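Hypothetical protein PSPTO5229 (Pseudomonas syringae pv. tomato str. DC3000, PDB 2EVE) is of unknown function but consists of an EVE domain, related to the ASCH and PUA domains, which suggests that it may bind modified nucleic acid. Local coordinates at residues Ser8-Phe13 against Ser52-Pro57; Asp17-Gly22 against Ile99-Ile104; Glu46-His51 against Glu140-Ile145; Gly58-Gly63 against Lys106-Leu111. All coordinates share one frame; numbering follows the deposited sequence.

Contact 1. Residues Ser8-Phe13 against Ser52-Pro57. With 144 (tris-hydroxymethyl-methyl-ammonium), chain D.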
loop_
_atom_site.group_PDB
_atom_site.type_symbol
_atom_site.label_atom_id
_atom_site.label_comp_id
_atom_site.label_asym_id
_atom_site.label_seq_id
_atom_site.Cartn_x
_atom_site.Cartn_y
_atom_site.Cartn_z
ATOM N N SER A 8 -3.052 -4.522 -0.701
ATOM C CA SER A 8 -4.292 -4.574 -1.464
ATOM C C SER A 8 -4.598 -5.996 -1.921
ATOM O O SER A 8 -3.707 -6.715 -2.367
ATOM C CB SER A 8 -4.208 -3.670 -2.696
ATOM O OG SER A 8 -5.442 -3.676 -3.409
ATOM N N GLU A 9 -5.859 -6.399 -1.798
ATOM C CA GLU A 9 -6.272 -7.722 -2.249
ATOM C C GLU A 9 -6.349 -7.612 -3.768
ATOM O O GLU A 9 -7.079 -6.775 -4.296
ATOM C CB GLU A 9 -7.644 -8.082 -1.683
ATOM C CG GLU A 9 -7.673 -8.241 -0.179
ATOM C CD GLU A 9 -9.024 -8.701 0.330
ATOM O OE1 GLU A 9 -9.174 -8.841 1.562
ATOM O OE2 GLU A 9 -9.932 -8.924 -0.498
ATOM N N PRO A 10 -5.603 -8.462 -4.489
ATOM C CA PRO A 10 -5.592 -8.432 -5.954
ATOM C C PRO A 10 -6.942 -8.575 -6.654
ATOM O O PRO A 10 -7.147 -7.993 -7.718
ATOM C CB PRO A 10 -4.619 -9.551 -6.313
ATOM C CG PRO A 10 -4.802 -10.521 -5.187
ATOM C CD PRO A 10 -4.822 -9.605 -3.987
ATOM N N ASP A 11 -7.859 -9.343 -6.077
ATOM C CA ASP A 11 -9.169 -9.497 -6.706
ATOM C C ASP A 11 -9.938 -8.185 -6.647
ATOM O O ASP A 11 -10.879 -7.973 -7.411
ATOM C CB ASP A 11 -9.992 -10.594 -6.029
ATOM C CG ASP A 11 -9.538 -11.984 -6.413
ATOM O OD1 ASP A 11 -9.137 -12.179 -7.582
ATOM O OD2 ASP A 11 -9.597 -12.888 -5.554
ATOM N N GLU A 12 -9.537 -7.312 -5.728
ATOM C CA GLU A 12 -10.180 -6.014 -5.576
ATOM C C GLU A 12 -9.407 -4.967 -6.372
ATOM O O GLU A 12 -9.991 -4.181 -7.115
ATOM C CB GLU A 12 -10.230 -5.614 -4.099
ATOM C CG GLU A 12 -11.000 -4.326 -3.843
ATOM C CD GLU A 12 -11.121 -3.994 -2.366
ATOM O OE1 GLU A 12 -10.833 -4.877 -1.530
ATOM O OE2 GLU A 12 -11.513 -2.853 -2.045
ATOM N N PHE A 13 -8.089 -4.959 -6.205
ATOM C CA PHE A 13 -7.231 -4.022 -6.925
ATOM C C PHE A 13 -5.828 -4.611 -6.944
ATOM O O PHE A 13 -5.188 -4.752 -5.903
ATOM C CB PHE A 13 -7.245 -2.653 -6.236
ATOM C CG PHE A 13 -6.480 -1.590 -6.974
ATOM C CD1 PHE A 13 -6.782 -1.282 -8.299
ATOM C CD2 PHE A 13 -5.462 -0.886 -6.338
ATOM C CE1 PHE A 13 -6.080 -0.285 -8.980
ATOM C CE2 PHE A 13 -4.755 0.110 -7.006
ATOM C CZ PHE A 13 -5.064 0.412 -8.329
ATOM N N SER A 52 -2.367 -8.889 -0.871
ATOM C CA SER A 52 -2.804 -9.529 0.366
ATOM C C SER A 52 -4.050 -10.395 0.177
ATOM O O SER A 52 -4.776 -10.243 -0.803
ATOM C CB SER A 52 -3.085 -8.451 1.416
ATOM O OG SER A 52 -4.111 -7.574 0.973
ATOM N N SER A 53 -4.292 -11.297 1.126
ATOM C CA SER A 53 -5.454 -12.190 1.081
ATOM C C SER A 53 -5.652 -12.809 -0.297
ATOM O O SER A 53 -6.689 -12.614 -0.931
ATOM C CB SER A 53 -6.724 -11.427 1.472
ATOM O OG SER A 53 -6.613 -10.874 2.771
ATOM N N CYS A 54 -4.659 -13.562 -0.754
ATOM C CA CYS A 54 -4.723 -14.197 -2.063
ATOM C C CYS A 54 -3.861 -15.455 -2.073
ATOM O O CYS A 54 -3.126 -15.716 -1.120
ATOM C CB CYS A 54 -4.242 -13.219 -3.138
ATOM S SG CYS A 54 -2.551 -12.633 -2.900
ATOM N N PRO A 55 -3.939 -16.254 -3.151
ATOM C CA PRO A 55 -3.143 -17.482 -3.229
ATOM C C PRO A 55 -1.631 -17.265 -3.255
ATOM O O PRO A 55 -0.869 -18.132 -2.832
ATOM C CB PRO A 55 -3.661 -18.148 -4.501
ATOM C CG PRO A 55 -4.051 -16.986 -5.352
ATOM C CD PRO A 55 -4.760 -16.087 -4.364
ATOM N N GLU A 56 -1.196 -16.111 -3.749
ATOM C CA GLU A 56 0.232 -15.821 -3.812
ATOM C C GLU A 56 0.532 -14.440 -3.238
ATOM O O GLU A 56 0.848 -13.506 -3.975
ATOM C CB GLU A 56 0.721 -15.903 -5.261
ATOM C CG GLU A 56 2.233 -15.899 -5.403
ATOM C CD GLU A 56 2.684 -15.997 -6.847
ATOM O OE1 GLU A 56 3.906 -16.115 -7.079
ATOM O OE2 GLU A 56 1.822 -15.955 -7.750
ATOM N N PRO A 57 0.442 -14.297 -1.906
ATOM C CA PRO A 57 0.703 -13.019 -1.238
ATOM C C PRO A 57 2.162 -12.588 -1.319
ATOM O O PRO A 57 3.069 -13.416 -1.270
ATOM C CB PRO A 57 0.262 -13.289 0.197
ATOM C CG PRO A 57 0.616 -14.737 0.372
ATOM C CD PRO A 57 0.113 -15.342 -0.920
HETATM C C1 144 D . -2.912 -10.835 4.157
HETATM N N 144 D . -2.142 -10.176 5.202
HETATM C C2 144 D . -0.740 -10.710 5.168
HETATM O O2 144 D . 0.050 -11.386 4.169
HETATM C C3 144 D . -2.907 -10.439 6.494
HETATM O O3 144 D . -2.323 -9.839 7.669
HETATM C C4 144 D . -2.103 -8.750 4.815
HETATM O O4 144 D . -3.324 -7.727 4.696
HETATM O O HOH W 1 -7.461 -11.499 -3.564
#

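Contact 2. Residues Asp17-Gly22 against Ile99-Ile104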
loop_
_atom_site.group_PDB
_atom_site.type_symbol
_atom_site.label_atom_id
_atom_site.label_comp_id
_atom_site.label_asym_id
_atom_site.label_seq_id
_atom_site.Cartn_x
_atom_site.Cartn_y
_atom_site.Cartn_z
ATOM N N ASP A 17 -4.089 -4.015 -12.443
ATOM C CA ASP A 17 -5.114 -2.988 -12.602
ATOM C C ASP A 17 -4.445 -1.622 -12.628
ATOM O O ASP A 17 -4.830 -0.753 -13.408
ATOM C CB ASP A 17 -6.129 -3.020 -11.454
ATOM C CG ASP A 17 -6.992 -4.271 -11.460
ATOM O OD1 ASP A 17 -7.452 -4.681 -12.549
ATOM O OD2 ASP A 17 -7.225 -4.830 -10.370
ATOM N N LEU A 18 -3.446 -1.428 -11.768
ATOM C CA LEU A 18 -2.742 -0.148 -11.713
ATOM C C LEU A 18 -1.980 0.083 -13.011
ATOM O O LEU A 18 -1.930 1.201 -13.516
ATOM C CB LEU A 18 -1.774 -0.106 -10.522
ATOM C CG LEU A 18 -0.932 1.173 -10.380
ATOM C CD1 LEU A 18 -1.848 2.389 -10.266
ATOM C CD2 LEU A 18 -0.032 1.072 -9.149
ATOM N N GLN A 19 -1.385 -0.977 -13.548
ATOM C CA GLN A 19 -0.649 -0.868 -14.798
ATOM C C GLN A 19 -1.609 -0.417 -15.898
ATOM O O GLN A 19 -1.267 0.429 -16.728
ATOM C CB GLN A 19 -0.031 -2.219 -15.158
ATOM C CG GLN A 19 0.738 -2.236 -16.466
ATOM C CD GLN A 19 1.341 -3.598 -16.744
ATOM O OE1 GLN A 19 0.669 -4.622 -16.614
ATOM N NE2 GLN A 19 2.609 -3.619 -17.138
ATOM N N ARG A 20 -2.813 -0.977 -15.889
ATOM C CA ARG A 20 -3.830 -0.637 -16.881
ATOM C C ARG A 20 -4.328 0.797 -16.738
ATOM O O ARG A 20 -4.370 1.552 -17.714
ATOM C CB ARG A 20 -5.019 -1.605 -16.772
ATOM C CG ARG A 20 -6.264 -1.169 -17.552
ATOM C CD ARG A 20 -7.343 -2.247 -17.544
ATOM N NE ARG A 20 -7.722 -2.667 -16.194
ATOM C CZ ARG A 20 -8.542 -1.994 -15.389
ATOM N NH1 ARG A 20 -9.090 -0.850 -15.786
ATOM N NH2 ARG A 20 -8.815 -2.471 -14.183
ATOM N N LEU A 21 -4.704 1.165 -15.515
ATOM C CA LEU A 21 -5.232 2.491 -15.227
ATOM C C LEU A 21 -4.229 3.631 -15.339
ATOM O O LEU A 21 -4.606 4.761 -15.651
ATOM C CB LEU A 21 -5.852 2.507 -13.829
ATOM C CG LEU A 21 -7.101 1.642 -13.647
ATOM C CD1 LEU A 21 -7.506 1.653 -12.182
ATOM C CD2 LEU A 21 -8.237 2.178 -14.513
ATOM N N GLY A 22 -2.955 3.344 -15.086
ATOM C CA GLY A 22 -1.944 4.384 -15.156
ATOM C C GLY A 22 -1.892 5.114 -13.834
ATOM O O GLY A 22 -0.834 5.249 -13.217
ATOM N N ILE A 99 -2.311 7.355 -6.766
ATOM C CA ILE A 99 -1.056 6.681 -7.061
ATOM C C ILE A 99 -0.899 6.425 -8.555
ATOM O O ILE A 99 -1.868 6.465 -9.312
ATOM C CB ILE A 99 -0.961 5.324 -6.344
ATOM C CG1 ILE A 99 -2.073 4.394 -6.840
ATOM C CG2 ILE A 99 -1.066 5.524 -4.836
ATOM C CD1 ILE A 99 -1.753 2.929 -6.687
ATOM N N GLY A 100 0.335 6.158 -8.965
ATOM C CA GLY A 100 0.610 5.884 -10.362
ATOM C C GLY A 100 1.447 4.631 -10.537
ATOM O O GLY A 100 2.152 4.208 -9.618
ATOM N N PHE A 101 1.377 4.034 -11.721
ATOM C CA PHE A 101 2.131 2.817 -11.997
ATOM C C PHE A 101 3.614 3.076 -12.222
ATOM O O PHE A 101 3.999 4.067 -12.844
ATOM C CB PHE A 101 1.556 2.103 -13.228
ATOM C CG PHE A 101 2.294 0.848 -13.605
ATOM C CD1 PHE A 101 3.187 0.839 -14.672
ATOM C CD2 PHE A 101 2.094 -0.327 -12.890
ATOM C CE1 PHE A 101 3.875 -0.327 -15.024
ATOM C CE2 PHE A 101 2.772 -1.499 -13.229
ATOM C CZ PHE A 101 3.665 -1.498 -14.300
ATOM N N VAL A 102 4.445 2.190 -11.684
ATOM C CA VAL A 102 5.884 2.294 -11.869
ATOM C C VAL A 102 6.417 0.999 -12.479
ATOM O O VAL A 102 7.062 1.028 -13.524
ATOM C CB VAL A 102 6.626 2.594 -10.538
ATOM C CG1 VAL A 102 8.135 2.539 -10.763
ATOM C CG2 VAL A 102 6.239 3.975 -10.024
ATOM N N ASP A 103 6.138 -0.139 -11.849
ATOM C CA ASP A 103 6.628 -1.403 -12.387
ATOM C C ASP A 103 5.851 -2.607 -11.875
ATOM O O ASP A 103 5.223 -2.560 -10.816
ATOM C CB ASP A 103 8.124 -1.549 -12.058
ATOM C CG ASP A 103 8.805 -2.647 -12.862
ATOM O OD1 ASP A 103 8.348 -2.949 -13.985
ATOM O OD2 ASP A 103 9.817 -3.196 -12.376
ATOM N N ILE A 104 5.873 -3.684 -12.651
ATOM C CA ILE A 104 5.193 -4.908 -12.263
ATOM C C ILE A 104 6.217 -6.035 -12.332
ATOM O O ILE A 104 6.972 -6.146 -13.300
ATOM C CB ILE A 104 3.986 -5.204 -13.188
ATOM C CG1 ILE A 104 3.313 -6.506 -12.758
ATOM C CG2 ILE A 104 4.433 -5.242 -14.644
ATOM C CD1 ILE A 104 2.033 -6.812 -13.503
#

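Contact 3. Residues Glu46-His51 against Glu140-Ile145. With 144 (tris-hydroxymethyl-methyl-ammonium), chain D.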
loop_
_atom_site.group_PDB
_atom_site.type_symbol
_atom_site.label_atom_id
_atom_site.label_comp_id
_atom_site.label_asym_id
_atom_site.label_seq_id
_atom_site.Cartn_x
_atom_site.Cartn_y
_atom_site.Cartn_z
ATOM N N GLU A 46 7.820 6.455 -3.672
ATOM C CA GLU A 46 7.482 5.189 -4.308
ATOM C C GLU A 46 7.078 4.185 -3.246
ATOM O O GLU A 46 7.457 4.319 -2.083
ATOM C CB GLU A 46 8.674 4.661 -5.106
ATOM C CG GLU A 46 8.984 5.489 -6.338
ATOM C CD GLU A 46 10.287 5.085 -6.997
ATOM O OE1 GLU A 46 11.351 5.260 -6.367
ATOM O OE2 GLU A 46 10.245 4.598 -8.144
ATOM N N PHE A 47 6.302 3.181 -3.639
ATOM C CA PHE A 47 5.868 2.168 -2.687
ATOM C C PHE A 47 5.760 0.799 -3.319
ATOM O O PHE A 47 5.506 0.671 -4.519
ATOM C CB PHE A 47 4.507 2.547 -2.084
ATOM C CG PHE A 47 3.356 2.447 -3.055
ATOM C CD1 PHE A 47 2.617 1.271 -3.172
ATOM C CD2 PHE A 47 3.006 3.535 -3.848
ATOM C CE1 PHE A 47 1.548 1.184 -4.069
ATOM C CE2 PHE A 47 1.942 3.457 -4.748
ATOM C CZ PHE A 47 1.213 2.285 -4.856
ATOM N N PHE A 48 5.972 -0.226 -2.503
ATOM C CA PHE A 48 5.829 -1.592 -2.975
ATOM C C PHE A 48 4.353 -1.937 -2.894
ATOM O O PHE A 48 3.704 -1.695 -1.875
ATOM C CB PHE A 48 6.630 -2.562 -2.107
ATOM C CG PHE A 48 8.099 -2.528 -2.369
ATOM C CD1 PHE A 48 8.585 -2.604 -3.671
ATOM C CD2 PHE A 48 9.003 -2.420 -1.320
ATOM C CE1 PHE A 48 9.950 -2.576 -3.923
ATOM C CE2 PHE A 48 10.371 -2.391 -1.562
ATOM C CZ PHE A 48 10.847 -2.468 -2.866
ATOM N N PHE A 49 3.831 -2.481 -3.987
ATOM C CA PHE A 49 2.429 -2.883 -4.083
ATOM C C PHE A 49 2.374 -4.333 -3.599
ATOM O O PHE A 49 2.807 -5.251 -4.298
ATOM C CB PHE A 49 1.978 -2.778 -5.549
ATOM C CG PHE A 49 0.478 -2.794 -5.753
ATOM C CD1 PHE A 49 -0.308 -3.841 -5.275
ATOM C CD2 PHE A 49 -0.136 -1.776 -6.483
ATOM C CE1 PHE A 49 -1.691 -3.873 -5.526
ATOM C CE2 PHE A 49 -1.506 -1.800 -6.737
ATOM C CZ PHE A 49 -2.288 -2.847 -6.260
ATOM N N TYR A 50 1.847 -4.533 -2.397
ATOM C CA TYR A 50 1.768 -5.861 -1.801
ATOM C C TYR A 50 0.385 -6.496 -1.945
ATOM O O TYR A 50 -0.623 -5.918 -1.537
ATOM C CB TYR A 50 2.165 -5.760 -0.321
ATOM C CG TYR A 50 2.112 -7.060 0.449
ATOM C CD1 TYR A 50 0.916 -7.523 0.994
ATOM C CD2 TYR A 50 3.261 -7.824 0.632
ATOM C CE1 TYR A 50 0.865 -8.724 1.704
ATOM C CE2 TYR A 50 3.223 -9.023 1.338
ATOM C CZ TYR A 50 2.028 -9.465 1.869
ATOM O OH TYR A 50 1.992 -10.648 2.563
ATOM N N HIS A 51 0.351 -7.685 -2.544
ATOM C CA HIS A 51 -0.894 -8.421 -2.734
ATOM C C HIS A 51 -1.219 -9.197 -1.466
ATOM O O HIS A 51 -0.451 -10.059 -1.046
ATOM C CB HIS A 51 -0.768 -9.388 -3.915
ATOM C CG HIS A 51 -0.915 -8.732 -5.251
ATOM N ND1 HIS A 51 -0.829 -9.434 -6.435
ATOM C CD2 HIS A 51 -1.167 -7.446 -5.593
ATOM C CE1 HIS A 51 -1.024 -8.608 -7.448
ATOM N NE2 HIS A 51 -1.232 -7.396 -6.965
ATOM N N GLU A 140 17.577 1.134 2.874
ATOM C CA GLU A 140 18.277 -0.145 2.912
ATOM C C GLU A 140 17.330 -1.299 2.613
ATOM O O GLU A 140 17.679 -2.224 1.878
ATOM C CB GLU A 140 18.929 -0.373 4.280
ATOM C CG GLU A 140 19.689 0.824 4.826
ATOM C CD GLU A 140 18.815 1.717 5.690
ATOM O OE1 GLU A 140 18.573 1.363 6.868
ATOM O OE2 GLU A 140 18.360 2.766 5.189
ATOM N N GLN A 141 16.130 -1.249 3.183
ATOM C CA GLN A 141 15.159 -2.309 2.951
ATOM C C GLN A 141 14.706 -2.286 1.499
ATOM O O GLN A 141 14.536 -3.333 0.879
ATOM C CB GLN A 141 13.959 -2.146 3.888
ATOM C CG GLN A 141 14.326 -2.235 5.359
ATOM C CD GLN A 141 13.179 -1.847 6.272
ATOM O OE1 GLN A 141 12.366 -0.984 5.934
ATOM N NE2 GLN A 141 13.119 -2.469 7.449
ATOM N N TRP A 142 14.517 -1.087 0.960
ATOM C CA TRP A 142 14.090 -0.933 -0.423
ATOM C C TRP A 142 15.120 -1.546 -1.371
ATOM O O TRP A 142 14.773 -2.325 -2.257
ATOM C CB TRP A 142 13.884 0.552 -0.744
ATOM C CG TRP A 142 13.304 0.811 -2.110
ATOM C CD1 TRP A 142 13.993 0.976 -3.279
ATOM C CD2 TRP A 142 11.913 0.899 -2.449
ATOM N NE1 TRP A 142 13.116 1.158 -4.324
ATOM C CE2 TRP A 142 11.834 1.115 -3.843
ATOM C CE3 TRP A 142 10.724 0.812 -1.711
ATOM C CZ2 TRP A 142 10.612 1.249 -4.512
ATOM C CZ3 TRP A 142 9.508 0.944 -2.377
ATOM C CH2 TRP A 142 9.465 1.160 -3.768
ATOM N N ALA A 143 16.387 -1.197 -1.175
ATOM C CA ALA A 143 17.455 -1.724 -2.016
ATOM C C ALA A 143 17.544 -3.240 -1.890
ATOM O O ALA A 143 17.782 -3.941 -2.874
ATOM C CB ALA A 143 18.787 -1.088 -1.628
ATOM N N ALA A 144 17.348 -3.750 -0.676
ATOM C CA ALA A 144 17.413 -5.186 -0.442
ATOM C C ALA A 144 16.322 -5.922 -1.209
ATOM O O ALA A 144 16.561 -6.985 -1.781
ATOM C CB ALA A 144 17.293 -5.481 1.050
ATOM N N ILE A 145 15.121 -5.357 -1.218
ATOM C CA ILE A 145 14.014 -5.985 -1.921
ATOM C C ILE A 145 14.222 -5.920 -3.434
ATOM O O ILE A 145 13.945 -6.887 -4.143
ATOM C CB ILE A 145 12.671 -5.337 -1.516
ATOM C CG1 ILE A 145 12.368 -5.698 -0.058
ATOM C CG2 ILE A 145 11.549 -5.824 -2.424
ATOM C CD1 ILE A 145 11.219 -4.940 0.555
HETATM C C1 144 D . -2.912 -10.835 4.157
HETATM N N 144 D . -2.142 -10.176 5.202
HETATM C C2 144 D . -0.740 -10.710 5.168
HETATM O O2 144 D . 0.050 -11.386 4.169
HETATM C C3 144 D . -2.907 -10.439 6.494
HETATM O O3 144 D . -2.323 -9.839 7.669
HETATM C C4 144 D . -2.103 -8.750 4.815
HETATM O O4 144 D . -3.324 -7.727 4.696
#

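Contact 4. Residues Gly58-Gly63 against Lys106-Leu111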
loop_
_atom_site.group_PDB
_atom_site.type_symbol
_atom_site.label_atom_id
_atom_site.label_comp_id
_atom_site.label_asym_id
_atom_site.label_seq_id
_atom_site.Cartn_x
_atom_site.Cartn_y
_atom_site.Cartn_z
ATOM N N GLY A 58 2.385 -11.285 -1.443
ATOM C CA GLY A 58 3.745 -10.793 -1.525
ATOM C C GLY A 58 3.837 -9.526 -2.341
ATOM O O GLY A 58 2.830 -9.028 -2.841
ATOM N N ILE A 59 5.047 -8.999 -2.475
ATOM C CA ILE A 59 5.253 -7.780 -3.245
ATOM C C ILE A 59 5.129 -8.101 -4.731
ATOM O O ILE A 59 5.884 -8.908 -5.271
ATOM C CB ILE A 59 6.626 -7.177 -2.929
ATOM C CG1 ILE A 59 6.664 -6.786 -1.447
ATOM C CG2 ILE A 59 6.889 -5.970 -3.814
ATOM C CD1 ILE A 59 7.998 -6.284 -0.961
ATOM N N ALA A 60 4.169 -7.452 -5.385
ATOM C CA ALA A 60 3.893 -7.697 -6.797
ATOM C C ALA A 60 4.377 -6.625 -7.762
ATOM O O ALA A 60 4.377 -6.836 -8.978
ATOM C CB ALA A 60 2.402 -7.912 -6.987
ATOM N N GLY A 61 4.780 -5.479 -7.230
ATOM C CA GLY A 61 5.249 -4.409 -8.086
ATOM C C GLY A 61 5.554 -3.133 -7.334
ATOM O O GLY A 61 5.666 -3.128 -6.105
ATOM N N ILE A 62 5.672 -2.046 -8.087
ATOM C CA ILE A 62 5.993 -0.739 -7.536
ATOM C C ILE A 62 5.045 0.336 -8.059
ATOM O O ILE A 62 4.648 0.319 -9.225
ATOM C CB ILE A 62 7.433 -0.340 -7.915
ATOM C CG1 ILE A 62 8.408 -1.400 -7.402
ATOM C CG2 ILE A 62 7.770 1.029 -7.346
ATOM C CD1 ILE A 62 9.842 -1.176 -7.865
ATOM N N GLY A 63 4.686 1.269 -7.182
ATOM C CA GLY A 63 3.818 2.370 -7.561
ATOM C C GLY A 63 4.434 3.660 -7.054
ATOM O O GLY A 63 5.445 3.624 -6.356
ATOM N N LYS A 106 7.655 -9.860 -12.638
ATOM C CA LYS A 106 7.317 -11.059 -13.390
ATOM C C LYS A 106 6.936 -12.129 -12.375
ATOM O O LYS A 106 6.056 -12.954 -12.615
ATOM C CB LYS A 106 8.518 -11.530 -14.215
ATOM C CG LYS A 106 8.256 -12.796 -15.026
ATOM C CD LYS A 106 9.508 -13.282 -15.748
ATOM C CE LYS A 106 9.994 -12.280 -16.788
ATOM N NZ LYS A 106 11.198 -12.774 -17.519
ATOM N N ASN A 107 7.608 -12.095 -11.230
ATOM C CA ASN A 107 7.359 -13.050 -10.162
ATOM C C ASN A 107 7.161 -12.325 -8.834
ATOM O O ASN A 107 7.976 -11.491 -8.440
ATOM C CB ASN A 107 8.533 -14.027 -10.054
ATOM C CG ASN A 107 8.670 -14.911 -11.280
ATOM O OD1 ASN A 107 7.800 -15.731 -11.567
ATOM N ND2 ASN A 107 9.764 -14.742 -12.014
ATOM N N VAL A 108 6.069 -12.640 -8.150
ATOM C CA VAL A 108 5.776 -12.016 -6.870
ATOM C C VAL A 108 6.801 -12.445 -5.819
ATOM O O VAL A 108 7.253 -13.592 -5.813
ATOM C CB VAL A 108 4.352 -12.399 -6.386
ATOM C CG1 VAL A 108 4.122 -11.897 -4.969
ATOM C CG2 VAL A 108 3.308 -11.806 -7.328
ATOM N N LEU A 109 7.187 -11.512 -4.951
ATOM C CA LEU A 109 8.133 -11.810 -3.878
ATOM C C LEU A 109 7.288 -12.227 -2.683
ATOM O O LEU A 109 6.758 -11.383 -1.958
ATOM C CB LEU A 109 8.971 -10.575 -3.530
ATOM C CG LEU A 109 9.959 -10.108 -4.602
ATOM C CD1 LEU A 109 10.658 -8.834 -4.144
ATOM C CD2 LEU A 109 10.982 -11.207 -4.868
ATOM N N GLY A 110 7.160 -13.537 -2.498
ATOM C CA GLY A 110 6.354 -14.076 -1.418
ATOM C C GLY A 110 6.685 -13.616 -0.013
ATOM O O GLY A 110 7.833 -13.311 0.307
ATOM N N LEU A 111 5.661 -13.576 0.829
ATOM C CA LEU A 111 5.818 -13.167 2.214
ATOM C C LEU A 111 6.837 -14.053 2.927
ATOM O O LEU A 111 7.711 -13.560 3.641
ATOM C CB LEU A 111 4.471 -13.243 2.935
ATOM C CG LEU A 111 4.467 -12.923 4.431
ATOM C CD1 LEU A 111 4.901 -11.485 4.664
ATOM C CD2 LEU A 111 3.071 -13.157 4.986
#

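Contact 1. Residues Ser8-Phe13 against Ser52-Pro57
Ser52 N gives the one backbone hydrogen bond between the end of strand 3-8 and the loop after strand 46-51, to Ser8 O at 3.0 Å; it is nearly straight at hydrogen (166°), but the donor stands above the carbonyl plane. Beside it Glu9 CA makes a CH...O contact with Ser52 O at 3.3 Å, and Pro10 CD also presses on that oxygen. Polar side chains add little: Glu9 CG lies beside its backbone N (chi1 -66°), the extended chain runs past Ser53 CB, and OE1 is only weakly bonded to Ser53 OG (3.5 Å). A water donates to Ser53 O at 3.0 Å, while its bonds to Asp11 N and OD2 are weak. The apolar part is small and tight, with Pro10 CG 3.4 Å from Cys54 CB. Ser8 OG bonds instead to Phe13 O of its own segment, on a lone pair. Ser52 CB lies 3.4 Å from O4 of the bound tris-hydroxymethyl-methyl-ammonium: Ser52 and Ser53 are part of the pocket that holds this ligand.

Contact 2. Residues Asp17-Gly22 against Ile99-Ile104
Gln19 lies along the Phe101 ring, both side chains pointing the same way. Its CB sits over one face in a CH-pi contact, 3.8 Å from the ring centroid and 23° off the normal. CG, anti to the backbone N, carries the chain on toward the far end of the ring and comes 3.7 Å from Phe101 CZ. Beyond it the amide turns 38° from the ring plane; NE2 packs on Ile104 CG2 at 3.5 Å, and OE1 approaches Ile104 CD1 more loosely. The opposite face of Phe101 is occupied by Asp103 N, over its centre, so the ring is held between helix and its own strand. Leu18, one residue earlier, heads for the strand: its CD2 meets Ile99 CD1 at 3.5 Å, while CG rests against Phe101 CB. Phe13 and Phe49 also touch Leu18. At the helix C-terminus Gly22, the first residue past the helix and of positive phi, offers its O to the strand, where Phe101 N donates to Gly22 O at 2.9 Å; Gly100 CA touches the same oxygen. Within the helix Arg20 NH2 forms a salt bridge with Asp17 OD1. The axes of 17-21 and 99-104 are 7.1 Å apart at 107°. This is helix-on-sheet packing, helix 15-21 lying across strand 95-110 next to the classic bulge at Val102 and Asp103.

Contact 3. Residues Glu46-His51 against Glu140-Ile145
Phe48 is sandwiched between Trp142 and Ile145. On one face the six-membered ring of Trp142 forms an offset stack, centroids 3.8 Å apart and planes at 13°; on the opposite face Ile145 CG2 makes a CH-pi contact, 3.9 Å from the centroid. Trp142 O lies at the edge of the Phe48 ring. For its part the indole carries Phe48 CZ over one face and meets the backbone at Phe47 C with its edge. This is helix-on-sheet packing in the alpha-beta fold of the EVE domain, with helix 139-149 laid on the six-stranded sheet at central strand 46-51; the segment axes are 10.8 Å apart, a distance spanned by the Phe48 and Trp142 rings together with Ile145. Trp142 reaches across it because CG is anti to the backbone N (chi1 -174°), which sends the indole from the side of the helix toward the strand. Its CH2 corner also touches Glu46 CB at 3.8 Å, and Tyr3 stacks on Trp142 from strand 3-8. Ile59 and Ile62 of the neighbouring strand also pack on Phe48. Phe47 and Phe49 each meet Trp26 edge-to-face. Farther along, beyond the helix contact, Tyr50 belongs to the ligand pocket: its OH is hydrogen-bonded at 2.6 Å to O2 of tris-hydroxymethyl-methyl-ammonium, and this O2 lies at the edge of the phenol ring, near its plane.

Contact 4. Residues Gly58-Gly63 against Lys106-Leu111
Ile59 and Leu109 form an antiparallel hydrogen-bonded pair, each using both backbone polar groups. Leu109 N donates to Ile59 O at 2.9 Å in an almost straight bond (172°), whereas Ile59 N reaches Leu109 O at 3.0 Å with a more bent geometry (139°). Their side chains leave on the same face of the sheet, where the CB atoms are 4.2 Å apart and Ile145 of helix 139-149 packs against both. Gly58 and Gly110 follow as a non-hydrogen-bonded pair, their CA atoms 4.2 Å apart; Gly58 CA adds a CH...O contact to Leu109 O at 3.1 Å. The two methyls of Val108 divide: CG1, anti to the backbone N (chi1 173°), lies 3.5 Å from Ile59 O, and CG2 touches Ala60 CB at 4.0 Å. Further out, strand 58-63 is held on its other side by strand 46-51, with Phe49 facing the classic bulge formed by Ala60 and Gly61. The chain turns a corner at Lys106 and Asn107 before this short pairing. Gly110 then stands at the N-cap of helix 111-115, and Leu111 touches Tyr50 and the bound tris-hydroxymethyl-methyl-ammonium. The chemistry is mainly that of backbone pairing with a thin apolar cover, which implies that the two hydrogen bonds between Ile59 and Leu109 set the register and probably help to place Leu111 beside the ligand.

Contact 3 is the buried one, built from aromatic and aliphatic surfaces; contacts 2 and 4 are partly buried, and contact 1 lies at the surface, with one firm backbone bond, a weak side-chain bond and a bridging water. One sheet joins them. Contacts 2 and 4 share strand 95-110, whose partner is strand 58-71: Val102 and Asp103 of contact 2 bond with Ile62 of contact 4. Strand 46-51 of contact 3 bonds to Gly58 and Ala60 of contact 4, and Tyr50 O receives Ser8 N from contact 1. Helices pack in contacts 2 and 3, whereas contact 4 pairs strands. Contacts 1, 3 and 4 all supply residues to the ligand pocket; Phe13 ties contact 1 to contact 2.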